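Local coordinates for periplasmic binding protein (PDB 5GJ3) that probably captures heme in the periplasm, with two heme molecules bound here, and hands it on to a membrane transporter for bacterial heme uptake, at residues E192-I195 with A196-D200; A122-V125 with E126-A130; R133-A136 with R137-T140; P38-R41 with T42-L45. All blocks are in the same frame, centred on the assembly; numbering follows the deposited sequence.

Overall arrangement
Contacts 2 and 3 follow each other along helix 115-136, the long helix that, as in other helix-linked periplasmic binding proteins, joins the two lobes; their centres lie about 16 Å apart. Contact 2 is on the body of this helix and contact 3 at its C-terminal end. Contacts 1 and 4 fall in the two lobes, on opposite sides of the chain's centre, with centres about 39 Å apart. Contact 4 lies near a heme, the Thr42 side chain being about 11 Å from it, whereas contacts 1, 2 and 3 each have a side chain about 8 or 9 Å from a bound zinc ion. Contacts 1 and 3 come within about 10 Å, nearest atoms, without touching.

Contact 1. Residues E192-I195 with A196-D200; sequences EVVI and AAQPD
Glu192 and Ala196 are joined by the first of three successive i to i+4 backbone bonds, with Ala196 N donating to Glu192 O at 3.1 Å. Ala197 N follows with a shorter bond of 2.8 Å to Val193 O, and Gln198 N ends the series on Val194 O at 2.9 Å. This is the last turn of helix 191-197. Gln198 leaves it in the left-handed helical conformation (phi 33°, psi 63°) common at helix C-termini, and Pro199, itself extended, takes the chain away.

The Gln198 side chain turns back onto the helix end it has just left. Its CG lies anti to its own carbonyl carbon, and a bend at chi2 (-68°) folds the amide toward the preceding turn, where NE2 donates a second bond to Val194 O, 3.1 Å long. This donor stands well above the carbonyl plane, while Gln198 N arrives from the opposite face, so one backbone oxygen is gripped from both sides by the same residue. Along the way CG passes 3.3 Å from Ile195 O. The amide also meets a branch of Val194 crosswise, with NE2 4.0 Å from Val194 CG1. The double grip is likely to hold the Gln198 side chain in this rotation.

At the other end of the contact, Glu192 OE1 bonds to Ser190 OG, which also bonds to Val193 N. Val194 packs on Leu189 and Thr227, and Gln198 rests on Thr227 and on Pro228 of helix 228-232. Ala197 and Pro199 both touch Leu146 of strand 144-151, while Asp200, leading into strand 201-205, pairs through its backbone with His144.

Contact 2. Residues A122-V125 with E126-A130; sequences AAQV and EAEIA
Gln124 NE2 donates to Glu128 OE2 at 2.7 Å, a nearly straight bond (167°) between side chains one helical turn apart on helix 115-136. The acceptor lies in the amide plane of Gln124, whereas the amide meets OE2 on its anti side, somewhat out of the carboxylate plane. The amide and carboxylate planes are 79° apart. Gln124 reaches its partner because CG leaves anti to the backbone N (chi1 -177°) and the chain then bends at chi2. Glu128 instead runs extended beyond CG, and its CG comes within 3.4 Å of Gln124 O.

On another side of the helix, Val125 and Ile129 make the apolar counterpart: Val125 CG1 meets Ile129 CD1 at 3.9 Å. The pair faces inward, Val125 against Pro101 and Ile105 of helix 100-111, and Ile129 against Thr250 and Leu254 of helix 250-267. Glu126 touches Gln102 of helix 100-111, and its CG lies 3.1 Å from Ala122 O. Beneath the side chains the regular i to i+4 ladder continues, as between Ile129 N and Val125 O (3.0 Å).

The other carboxylate oxygen, Glu128 OE1, bonds to Gln252 NE2 of helix 250-267, so the carboxylate ties two helices together. With an alanine here instead of Glu128, the amides of Gln124 and Gln252 would probably lose the carboxylate they both bond to, and the Gln124 side chain would be set free to turn. In the native pair both oxygens receive N-H groups from neutral amides, which is likely to help stabilise a negative charge on Glu128.

Contact 3. Residues R133-A136 with R137-T140; sequences RDLA and RRIT
Leu135 and Arg138 extend alongside each other in the same direction, and the methyl CD2 of Leu135 sits over the centre of one face of the Arg138 guanidinium, 3.8 Å above its plane. The edge of the same group is turned to the backbone of Leu135: Arg138 NE donates to Leu135 O at 3.0 Å, in the carbonyl plane and on a lone pair. A bend at chi3 (-61°) brings NE back to this oxygen. Arg138 N reaches Leu135 O too, at 3.2 Å, but from above the carbonyl plane. A water completes the ring, giving a hydrogen to Leu135 O and accepting one from Arg138 NH2 at 2.9 Å. Leu135 O thus takes two protein donors and a water as the helix runs out.

Here helix 115-136 gives way to a type I beta turn from Ala136 to Ile139, closed by Ile139 N on Ala136 O at 3.1 Å. The turn starts the link to strand 144-151. Ile139 packs with Ala136 and Leu135 on Thr258 of helix 250-267; it also touches Tyr262 of that helix, with which Arg138 makes a cation-pi contact.

The other two arginines behave differently. Arg137 stretches out from CG to NE and lies back along the last turn, its NH1 3.6 Å from Asp134 CA, while its backbone N bonds to Arg133 O and only weakly to Asp134 O. Arg137 NH2 lies oblique to the Arg133 guanidinium, and two like charges come close, Arg133 NH1 to Arg137 NH2 at 4.4 Å. Asp134 OD2, 5.1 Å from Arg137 NH1, may soften this repulsion without contact.

Contact 4. Residues P38-R41 with T42-L45; sequences PPER and TKML
Glu40 OE1 and Lys43 NZ form a salt bridge of 3.0 Å between the single-turn helix 39-42 and the residue just after it; the helix begins after Pro38 at the N-cap and leads into a type I beta turn from Thr42 to Leu45. The two side chains run alongside each other, and the ammonium meets OE1 from above the carboxylate plane. Lys43 leaves its backbone with CG between N and the carbonyl carbon (chi1 73°), which lays its methylenes along the helix end, CG 3.4 Å from Pro39 O, before the extended remainder reaches Glu40.

Beneath this bridge the backbone supplies the frame. Pro38 O accepts from both Arg41 N and Thr42 N, the latter at 3.1 Å, and Lys43 N bonds to Pro39 O.

Thr42 is the buried residue of the contact, packed on Thr16 and Phe20 of helix 13-21, with Leu45 farther along resting on Val28 and Val31 of strand 28-31. Thr42 OG1 bonds to Ala35 O, next to Ser34 of a heme pocket, and so ties the short helix to the segment before it. A valine at the threonine position would probably leave Ala35 O without this donor and loosen that tie. The other branch of Thr42 turns to the N-cap, with CG2 3.6 Å from Pro38 O and 4.2 Å from Pro38 CD.

Contact 1. Residues E192-I195 with A196-D200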
ATOM      1  N   GLU A 192     -16.364   9.721  19.688  1.00 32.21           N
ATOM      2  CA  GLU A 192     -15.593   9.071  20.736  1.00 33.59           C
ATOM      3  C   GLU A 192     -14.157   8.775  20.309  1.00 34.34           C
ATOM      4  O   GLU A 192     -13.216   8.995  21.093  1.00 28.53           O
ATOM      5  CB  GLU A 192     -16.261   7.759  21.150  1.00 38.68           C
ATOM      6  CG  GLU A 192     -17.619   7.911  21.835  1.00 50.92           C
ATOM      7  CD  GLU A 192     -18.788   8.234  20.891  1.00 58.86           C
ATOM      8  OE1 GLU A 192     -18.619   8.282  19.647  1.00 61.01           O
ATOM      9  OE2 GLU A 192     -19.911   8.442  21.408  1.00 71.60           O
ATOM     10  N   VAL A 193     -13.998   8.253  19.081  1.00 30.86           N
ATOM     11  CA  VAL A 193     -12.676   7.938  18.510  1.00 26.71           C
ATOM     12  C   VAL A 193     -11.853   9.240  18.457  1.00 23.62           C
ATOM     13  O   VAL A 193     -10.721   9.258  18.892  1.00 23.47           O
ATOM     14  CB  VAL A 193     -12.812   7.312  17.073  1.00 27.17           C
ATOM     15  CG1 VAL A 193     -11.439   7.043  16.477  1.00 25.45           C
ATOM     16  CG2 VAL A 193     -13.646   6.016  17.121  1.00 27.64           C
ATOM     17  N   VAL A 194     -12.461  10.316  17.954  1.00 23.03           N
ATOM     18  CA  VAL A 194     -11.796  11.625  17.804  1.00 27.56           C
ATOM     19  C   VAL A 194     -11.341  12.209  19.176  1.00 26.92           C
ATOM     20  O   VAL A 194     -10.203  12.675  19.301  1.00 23.64           O
ATOM     21  CB  VAL A 194     -12.616  12.642  16.953  1.00 28.90           C
ATOM     22  CG1 VAL A 194     -11.910  13.997  16.880  1.00 26.51           C
ATOM     23  CG2 VAL A 194     -12.869  12.109  15.544  1.00 29.24           C
ATOM     24  N   ILE A 195     -12.201  12.107  20.203  1.00 26.69           N
ATOM     25  CA  ILE A 195     -11.827  12.550  21.560  1.00 25.90           C
ATOM     26  C   ILE A 195     -10.641  11.787  22.062  1.00 28.17           C
ATOM     27  O   ILE A 195      -9.695  12.385  22.567  1.00 29.69           O
ATOM     28  CB  ILE A 195     -12.932  12.356  22.617  1.00 25.81           C
ATOM     29  CG1 ILE A 195     -14.108  13.270  22.337  1.00 25.18           C
ATOM     30  CG2 ILE A 195     -12.326  12.517  24.026  1.00 25.65           C
ATOM     31  CD1 ILE A 195     -15.379  12.847  23.047  1.00 28.01           C
ATOM     32  N   ALA A 196     -10.668  10.465  21.922  1.00 26.23           N
ATOM     33  CA  ALA A 196      -9.571   9.659  22.408  1.00 25.33           C
ATOM     34  C   ALA A 196      -8.283   9.763  21.574  1.00 27.04           C
ATOM     35  O   ALA A 196      -7.168   9.570  22.091  1.00 30.92           O
ATOM     36  CB  ALA A 196     -10.010   8.196  22.502  1.00 27.44           C
ATOM     37  N   ALA A 197      -8.400   9.961  20.267  1.00 24.55           N
ATOM     38  CA  ALA A 197      -7.185   9.971  19.443  1.00 21.78           C
ATOM     39  C   ALA A 197      -6.509  11.354  19.497  1.00 20.97           C
ATOM     40  O   ALA A 197      -5.290  11.423  19.605  1.00 21.22           O
ATOM     41  CB  ALA A 197      -7.464   9.564  17.980  1.00 22.92           C
ATOM     42  N   GLN A 198      -7.303  12.430  19.414  1.00 19.25           N
ATOM     43  CA  GLN A 198      -6.774  13.832  19.303  1.00 18.96           C
ATOM     44  C   GLN A 198      -5.443  13.867  18.519  1.00 19.38           C
ATOM     45  O   GLN A 198      -4.407  14.228  19.055  1.00 17.23           O
ATOM     46  CB  GLN A 198      -6.637  14.493  20.680  1.00 18.71           C
ATOM     47  CG  GLN A 198      -7.994  14.872  21.243  1.00 19.75           C
ATOM     48  CD  GLN A 198      -8.632  15.995  20.452  1.00 20.99           C
ATOM     49  OE1 GLN A 198      -8.111  17.117  20.409  1.00 20.43           O
ATOM     50  NE2 GLN A 198      -9.767  15.714  19.840  1.00 20.80           N
ATOM     51  N   PRO A 199      -5.477  13.463  17.223  1.00 18.21           N
ATOM     52  CA  PRO A 199      -4.186  13.344  16.564  1.00 17.57           C
ATOM     53  C   PRO A 199      -3.446  14.676  16.277  1.00 17.23           C
ATOM     54  O   PRO A 199      -4.083  15.720  16.017  1.00 16.46           O
ATOM     55  CB  PRO A 199      -4.549  12.686  15.221  1.00 17.76           C
ATOM     56  CG  PRO A 199      -5.966  13.181  14.982  1.00 17.62           C
ATOM     57  CD  PRO A 199      -6.572  13.009  16.366  1.00 16.94           C
ATOM     58  N   ASP A 200      -2.115  14.572  16.257  1.00 15.71           N
ATOM     59  CA  ASP A 200      -1.181  15.602  15.835  1.00 16.70           C
ATOM     60  C   ASP A 200      -1.061  15.634  14.312  1.00 17.42           C
ATOM     61  O   ASP A 200      -0.775  16.692  13.719  1.00 18.42           O
ATOM     62  CB  ASP A 200       0.227  15.272  16.409  1.00 17.35           C
ATOM     63  CG  ASP A 200       0.273  15.382  17.931  1.00 19.70           C
ATOM     64  OD1 ASP A 200      -0.066  16.502  18.417  1.00 21.13           O
ATOM     65  OD2 ASP A 200       0.634  14.389  18.626  1.00 20.62           O
TER

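Contact 2. Residues A122-V125 with E126-A130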
ATOM      1  N   ALA A 122      15.903  -6.411  -3.684  1.00 20.79           N
ATOM      2  CA  ALA A 122      15.580  -6.581  -2.257  1.00 22.29           C
ATOM      3  C   ALA A 122      16.610  -5.858  -1.359  1.00 23.98           C
ATOM      4  O   ALA A 122      16.219  -5.229  -0.390  1.00 22.60           O
ATOM      5  CB  ALA A 122      15.518  -8.049  -1.850  1.00 19.38           C
ATOM      6  N   ALA A 123      17.903  -5.989  -1.683  1.00 21.17           N
ATOM      7  CA  ALA A 123      19.015  -5.354  -0.921  1.00 23.01           C
ATOM      8  C   ALA A 123      18.854  -3.822  -0.928  1.00 23.65           C
ATOM      9  O   ALA A 123      19.064  -3.188   0.086  1.00 26.77           O
ATOM     10  CB  ALA A 123      20.359  -5.754  -1.523  1.00 22.81           C
ATOM     11  N   GLN A 124      18.479  -3.255  -2.074  1.00 22.93           N
ATOM     12  CA  GLN A 124      18.223  -1.830  -2.181  1.00 25.05           C
ATOM     13  C   GLN A 124      16.990  -1.377  -1.391  1.00 23.62           C
ATOM     14  O   GLN A 124      17.020  -0.333  -0.736  1.00 24.07           O
ATOM     15  CB  GLN A 124      18.085  -1.439  -3.651  1.00 26.25           C
ATOM     16  CG  GLN A 124      17.888   0.051  -3.919  1.00 33.97           C
ATOM     17  CD  GLN A 124      19.016   0.964  -3.397  1.00 42.68           C
ATOM     18  OE1 GLN A 124      20.201   0.560  -3.286  1.00 45.62           O
ATOM     19  NE2 GLN A 124      18.657   2.227  -3.086  1.00 39.95           N
ATOM     20  N   VAL A 125      15.890  -2.129  -1.495  1.00 22.70           N
ATOM     21  CA  VAL A 125      14.683  -1.801  -0.761  1.00 22.99           C
ATOM     22  C   VAL A 125      14.978  -1.841   0.738  1.00 22.50           C
ATOM     23  O   VAL A 125      14.633  -0.893   1.443  1.00 22.07           O
ATOM     24  CB  VAL A 125      13.486  -2.682  -1.180  1.00 25.31           C
ATOM     25  CG1 VAL A 125      12.279  -2.395  -0.308  1.00 23.86           C
ATOM     26  CG2 VAL A 125      13.150  -2.419  -2.653  1.00 23.82           C
ATOM     27  N   GLU A 126      15.666  -2.890   1.204  1.00 22.31           N
ATOM     28  CA  GLU A 126      16.042  -3.018   2.618  1.00 27.65           C
ATOM     29  C   GLU A 126      16.960  -1.885   3.092  1.00 25.36           C
ATOM     30  O   GLU A 126      16.800  -1.417   4.226  1.00 22.06           O
ATOM     31  CB  GLU A 126      16.729  -4.356   2.914  1.00 30.15           C
ATOM     32  CG  GLU A 126      15.854  -5.579   2.625  1.00 44.90           C
ATOM     33  CD  GLU A 126      15.104  -6.130   3.834  1.00 53.89           C
ATOM     34  OE1 GLU A 126      15.284  -5.611   4.950  1.00 66.02           O
ATOM     35  OE2 GLU A 126      14.326  -7.104   3.675  1.00 62.71           O
ATOM     36  N   ALA A 127      17.908  -1.462   2.240  1.00 24.81           N
ATOM     37  CA  ALA A 127      18.736  -0.292   2.511  1.00 23.87           C
ATOM     38  C   ALA A 127      17.896   0.985   2.616  1.00 23.87           C
ATOM     39  O   ALA A 127      18.118   1.774   3.526  1.00 23.19           O
ATOM     40  CB  ALA A 127      19.828  -0.115   1.446  1.00 25.79           C
ATOM     41  N   GLU A 128      16.932   1.195   1.712  1.00 23.05           N
ATOM     42  CA  GLU A 128      16.086   2.379   1.829  1.00 22.63           C
ATOM     43  C   GLU A 128      15.195   2.388   3.121  1.00 20.33           C
ATOM     44  O   GLU A 128      14.988   3.444   3.749  1.00 19.08           O
ATOM     45  CB  GLU A 128      15.289   2.649   0.535  1.00 25.37           C
ATOM     46  CG  GLU A 128      16.217   2.957  -0.666  1.00 30.80           C
ATOM     47  CD  GLU A 128      15.508   3.136  -2.017  1.00 33.52           C
ATOM     48  OE1 GLU A 128      14.263   3.188  -2.064  1.00 33.93           O
ATOM     49  OE2 GLU A 128      16.202   3.228  -3.073  1.00 36.31           O
ATOM     50  N   ILE A 129      14.689   1.220   3.504  1.00 20.07           N
ATOM     51  CA  ILE A 129      13.891   1.052   4.735  1.00 18.59           C
ATOM     52  C   ILE A 129      14.795   1.335   5.949  1.00 20.97           C
ATOM     53  O   ILE A 129      14.394   2.086   6.848  1.00 20.91           O
ATOM     54  CB  ILE A 129      13.278  -0.362   4.813  1.00 17.61           C
ATOM     55  CG1 ILE A 129      12.189  -0.495   3.747  1.00 16.20           C
ATOM     56  CG2 ILE A 129      12.757  -0.670   6.233  1.00 16.34           C
ATOM     57  CD1 ILE A 129      11.689  -1.923   3.537  1.00 16.49           C
ATOM     58  N   ALA A 130      16.020   0.780   5.938  1.00 20.37           N
ATOM     59  CA  ALA A 130      17.024   1.054   6.991  1.00 21.19           C
ATOM     60  C   ALA A 130      17.305   2.525   7.201  1.00 20.08           C
ATOM     61  O   ALA A 130      17.351   2.992   8.351  1.00 20.69           O
ATOM     62  CB  ALA A 130      18.345   0.293   6.746  1.00 20.65           C
TER

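Contact 3. Residues R133-A136 with R137-T140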
ATOM      1  N   ARG A 133      14.370   4.327   8.851  1.00 17.52           N
ATOM      2  CA  ARG A 133      14.271   3.940  10.270  1.00 20.33           C
ATOM      3  C   ARG A 133      15.320   4.653  11.129  1.00 21.15           C
ATOM      4  O   ARG A 133      15.041   5.077  12.272  1.00 17.52           O
ATOM      5  CB  ARG A 133      14.381   2.425  10.438  1.00 19.51           C
ATOM      6  CG  ARG A 133      13.094   1.685  10.073  1.00 24.91           C
ATOM      7  CD  ARG A 133      13.295   0.232  10.467  1.00 28.98           C
ATOM      8  NE  ARG A 133      12.156  -0.299  11.152  1.00 40.54           N
ATOM      9  CZ  ARG A 133      12.222  -1.193  12.127  1.00 47.08           C
ATOM     10  NH1 ARG A 133      13.391  -1.605  12.565  1.00 55.89           N
ATOM     11  NH2 ARG A 133      11.114  -1.655  12.683  1.00 53.00           N
ATOM     12  N   ASP A 134      16.512   4.817  10.545  1.00 21.77           N
ATOM     13  CA  ASP A 134      17.563   5.618  11.160  1.00 23.55           C
ATOM     14  C   ASP A 134      17.097   7.084  11.307  1.00 22.81           C
ATOM     15  O   ASP A 134      17.342   7.739  12.332  1.00 21.15           O
ATOM     16  CB  ASP A 134      18.807   5.514  10.273  1.00 30.30           C
ATOM     17  CG  ASP A 134      19.865   6.480  10.653  1.00 40.87           C
ATOM     18  OD1 ASP A 134      19.763   7.666  10.255  1.00 50.29           O
ATOM     19  OD2 ASP A 134      20.819   6.068  11.356  1.00 55.18           O
ATOM     20  N   LEU A 135      16.451   7.639  10.278  1.00 19.66           N
ATOM     21  CA  LEU A 135      15.908   9.010  10.463  1.00 19.61           C
ATOM     22  C   LEU A 135      14.811   9.058  11.534  1.00 18.00           C
ATOM     23  O   LEU A 135      14.678  10.061  12.304  1.00 17.76           O
ATOM     24  CB  LEU A 135      15.377   9.566   9.139  1.00 19.39           C
ATOM     25  CG  LEU A 135      16.457   9.916   8.114  1.00 19.96           C
ATOM     26  CD1 LEU A 135      15.742  10.146   6.790  1.00 19.80           C
ATOM     27  CD2 LEU A 135      17.197  11.177   8.590  1.00 19.73           C
ATOM     28  N   ALA A 136      14.007   7.998  11.588  1.00 17.83           N
ATOM     29  CA  ALA A 136      12.917   7.937  12.559  1.00 17.50           C
ATOM     30  C   ALA A 136      13.436   7.896  14.024  1.00 20.36           C
ATOM     31  O   ALA A 136      12.747   8.336  14.930  1.00 19.06           O
ATOM     32  CB  ALA A 136      11.967   6.760  12.276  1.00 15.93           C
ATOM     33  N   ARG A 137      14.622   7.332  14.245  1.00 22.36           N
ATOM     34  CA  ARG A 137      15.272   7.321  15.569  1.00 25.54           C
ATOM     35  C   ARG A 137      15.597   8.711  16.132  1.00 26.69           C
ATOM     36  O   ARG A 137      15.791   8.848  17.311  1.00 29.91           O
ATOM     37  CB  ARG A 137      16.542   6.461  15.552  1.00 28.03           C
ATOM     38  CG  ARG A 137      16.231   5.009  15.684  1.00 33.81           C
ATOM     39  CD  ARG A 137      17.487   4.139  15.648  1.00 41.91           C
ATOM     40  NE  ARG A 137      17.033   2.765  15.449  1.00 49.45           N
ATOM     41  CZ  ARG A 137      17.033   2.112  14.286  1.00 50.08           C
ATOM     42  NH1 ARG A 137      17.525   2.656  13.178  1.00 46.83           N
ATOM     43  NH2 ARG A 137      16.567   0.884  14.242  1.00 51.87           N
ATOM     44  N   ARG A 138      15.623   9.755  15.319  1.00 26.85           N
ATOM     45  CA  ARG A 138      15.779  11.095  15.870  1.00 26.53           C
ATOM     46  C   ARG A 138      14.531  11.596  16.637  1.00 28.14           C
ATOM     47  O   ARG A 138      14.574  12.656  17.266  1.00 28.64           O
ATOM     48  CB  ARG A 138      16.040  12.073  14.744  1.00 27.45           C
ATOM     49  CG  ARG A 138      17.165  11.660  13.773  1.00 28.02           C
ATOM     50  CD  ARG A 138      17.224  12.682  12.661  1.00 25.68           C
ATOM     51  NE  ARG A 138      15.956  12.718  11.918  1.00 26.62           N
ATOM     52  CZ  ARG A 138      15.583  13.691  11.096  1.00 23.55           C
ATOM     53  NH1 ARG A 138      16.361  14.726  10.850  1.00 22.96           N
ATOM     54  NH2 ARG A 138      14.420  13.634  10.480  1.00 27.26           N
ATOM     55  N   ILE A 139      13.406  10.890  16.516  1.00 25.43           N
ATOM     56  CA  ILE A 139      12.164  11.401  17.085  1.00 24.98           C
ATOM     57  C   ILE A 139      12.156  10.961  18.545  1.00 25.44           C
ATOM     58  O   ILE A 139      12.106   9.782  18.854  1.00 27.78           O
ATOM     59  CB  ILE A 139      10.896  10.961  16.320  1.00 24.08           C
ATOM     60  CG1 ILE A 139      10.840  11.627  14.930  1.00 22.70           C
ATOM     61  CG2 ILE A 139       9.634  11.366  17.106  1.00 25.98           C
ATOM     62  CD1 ILE A 139       9.900  10.933  13.950  1.00 22.70           C
ATOM     63  N   THR A 140      12.246  11.915  19.456  1.00 27.36           N
ATOM     64  CA  THR A 140      12.200  11.539  20.866  1.00 27.97           C
ATOM     65  C   THR A 140      10.830  11.889  21.454  1.00 29.16           C
ATOM     66  O   THR A 140      10.478  11.406  22.541  1.00 29.39           O
ATOM     67  CB  THR A 140      13.309  12.237  21.669  1.00 28.05           C
ATOM     68  OG1 THR A 140      13.137  13.633  21.506  1.00 29.16           O
ATOM     69  CG2 THR A 140      14.706  11.823  21.186  1.00 27.33           C
TER
HETATM   70  O   HOH W   1      12.565  11.636  11.505  1.00 18.96           O

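Contact 4. Residues P38-R41 with T42-L45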
ATOM      1  N   PRO A  38       4.089   1.404 -12.816  1.00 27.28           N
ATOM      2  CA  PRO A  38       4.251   2.827 -13.320  1.00 27.24           C
ATOM      3  C   PRO A  38       2.996   3.237 -14.105  1.00 25.44           C
ATOM      4  O   PRO A  38       2.572   2.482 -15.005  1.00 25.48           O
ATOM      5  CB  PRO A  38       5.485   2.752 -14.257  1.00 26.01           C
ATOM      6  CG  PRO A  38       5.942   1.320 -14.289  1.00 26.01           C
ATOM      7  CD  PRO A  38       4.928   0.447 -13.579  1.00 25.43           C
ATOM      8  N   PRO A  39       2.344   4.371 -13.742  1.00 26.40           N
ATOM      9  CA  PRO A  39       1.000   4.617 -14.338  1.00 27.43           C
ATOM     10  C   PRO A  39       0.991   4.764 -15.883  1.00 29.37           C
ATOM     11  O   PRO A  39       0.015   4.360 -16.551  1.00 29.33           O
ATOM     12  CB  PRO A  39       0.540   5.930 -13.648  1.00 27.05           C
ATOM     13  CG  PRO A  39       1.789   6.587 -13.239  1.00 24.12           C
ATOM     14  CD  PRO A  39       2.727   5.471 -12.836  1.00 24.79           C
ATOM     15  N   GLU A  40       2.090   5.282 -16.435  1.00 33.28           N
ATOM     16  CA  GLU A  40       2.171   5.493 -17.889  1.00 36.99           C
ATOM     17  C   GLU A  40       2.092   4.156 -18.646  1.00 36.04           C
ATOM     18  O   GLU A  40       1.516   4.094 -19.735  1.00 32.72           O
ATOM     19  CB  GLU A  40       3.434   6.260 -18.275  1.00 39.47           C
ATOM     20  CG  GLU A  40       3.640   7.589 -17.541  1.00 54.69           C
ATOM     21  CD  GLU A  40       2.505   8.593 -17.725  1.00 65.58           C
ATOM     22  OE1 GLU A  40       1.952   8.688 -18.852  1.00 69.61           O
ATOM     23  OE2 GLU A  40       2.167   9.291 -16.731  1.00 68.25           O
ATOM     24  N   ARG A  41       2.647   3.100 -18.043  1.00 30.99           N
ATOM     25  CA  ARG A  41       2.697   1.769 -18.665  1.00 29.07           C
ATOM     26  C   ARG A  41       1.441   0.961 -18.370  1.00 27.55           C
ATOM     27  O   ARG A  41       0.843   0.417 -19.293  1.00 26.33           O
ATOM     28  CB  ARG A  41       4.006   1.052 -18.301  1.00 31.21           C
ATOM     29  CG  ARG A  41       5.188   2.002 -18.526  1.00 42.10           C
ATOM     30  CD  ARG A  41       6.558   1.396 -18.800  1.00 46.44           C
ATOM     31  NE  ARG A  41       6.491   0.295 -19.756  1.00 52.18           N
ATOM     32  CZ  ARG A  41       7.458  -0.599 -19.938  1.00 52.64           C
ATOM     33  NH1 ARG A  41       8.583  -0.511 -19.242  1.00 54.60           N
ATOM     34  NH2 ARG A  41       7.292  -1.597 -20.801  1.00 52.78           N
ATOM     35  N   THR A  42       0.976   0.937 -17.109  1.00 25.53           N
ATOM     36  CA  THR A  42      -0.165   0.085 -16.762  1.00 25.10           C
ATOM     37  C   THR A  42      -1.496   0.600 -17.316  1.00 26.87           C
ATOM     38  O   THR A  42      -2.416  -0.192 -17.551  1.00 23.39           O
ATOM     39  CB  THR A  42      -0.293  -0.147 -15.209  1.00 26.11           C
ATOM     40  OG1 THR A  42      -0.532   1.103 -14.563  1.00 26.59           O
ATOM     41  CG2 THR A  42       1.002  -0.737 -14.619  1.00 23.19           C
ATOM     42  N   LYS A  43      -1.613   1.917 -17.564  1.00 27.48           N
ATOM     43  CA  LYS A  43      -2.857   2.431 -18.193  1.00 29.74           C
ATOM     44  C   LYS A  43      -3.041   1.839 -19.584  1.00 29.26           C
ATOM     45  O   LYS A  43      -4.140   1.718 -20.047  1.00 29.91           O
ATOM     46  CB  LYS A  43      -2.890   3.973 -18.274  1.00 32.59           C
ATOM     47  CG  LYS A  43      -1.962   4.557 -19.325  1.00 38.58           C
ATOM     48  CD  LYS A  43      -1.790   6.064 -19.163  1.00 43.14           C
ATOM     49  CE  LYS A  43      -1.314   6.694 -20.449  1.00 46.59           C
ATOM     50  NZ  LYS A  43      -0.633   7.970 -20.089  1.00 52.38           N
ATOM     51  N   MET A  44      -1.958   1.434 -20.231  1.00 31.88           N
ATOM     52  CA  MET A  44      -2.085   0.858 -21.575  1.00 35.91           C
ATOM     53  C   MET A  44      -2.476  -0.625 -21.597  1.00 33.69           C
ATOM     54  O   MET A  44      -2.586  -1.207 -22.664  1.00 30.62           O
ATOM     55  CB  MET A  44      -0.780   1.051 -22.345  1.00 37.68           C
ATOM     56  CG  MET A  44      -0.289   2.498 -22.356  1.00 46.10           C
ATOM     57  SD  MET A  44      -1.313   3.683 -23.271  1.00 50.21           S
ATOM     58  CE  MET A  44      -3.035   3.445 -22.805  1.00 49.89           C
ATOM     59  N   LEU A  45      -2.673  -1.261 -20.443  1.00 28.59           N
ATOM     60  CA  LEU A  45      -2.797  -2.735 -20.483  1.00 25.77           C
ATOM     61  C   LEU A  45      -4.212  -3.212 -20.254  1.00 24.58           C
ATOM     62  O   LEU A  45      -4.982  -2.551 -19.577  1.00 24.43           O
ATOM     63  CB  LEU A  45      -1.819  -3.367 -19.485  1.00 26.91           C
ATOM     64  CG  LEU A  45      -0.327  -3.271 -19.773  1.00 28.73           C
ATOM     65  CD1 LEU A  45       0.479  -3.655 -18.541  1.00 26.59           C
ATOM     66  CD2 LEU A  45       0.063  -4.152 -20.938  1.00 27.57           C
TER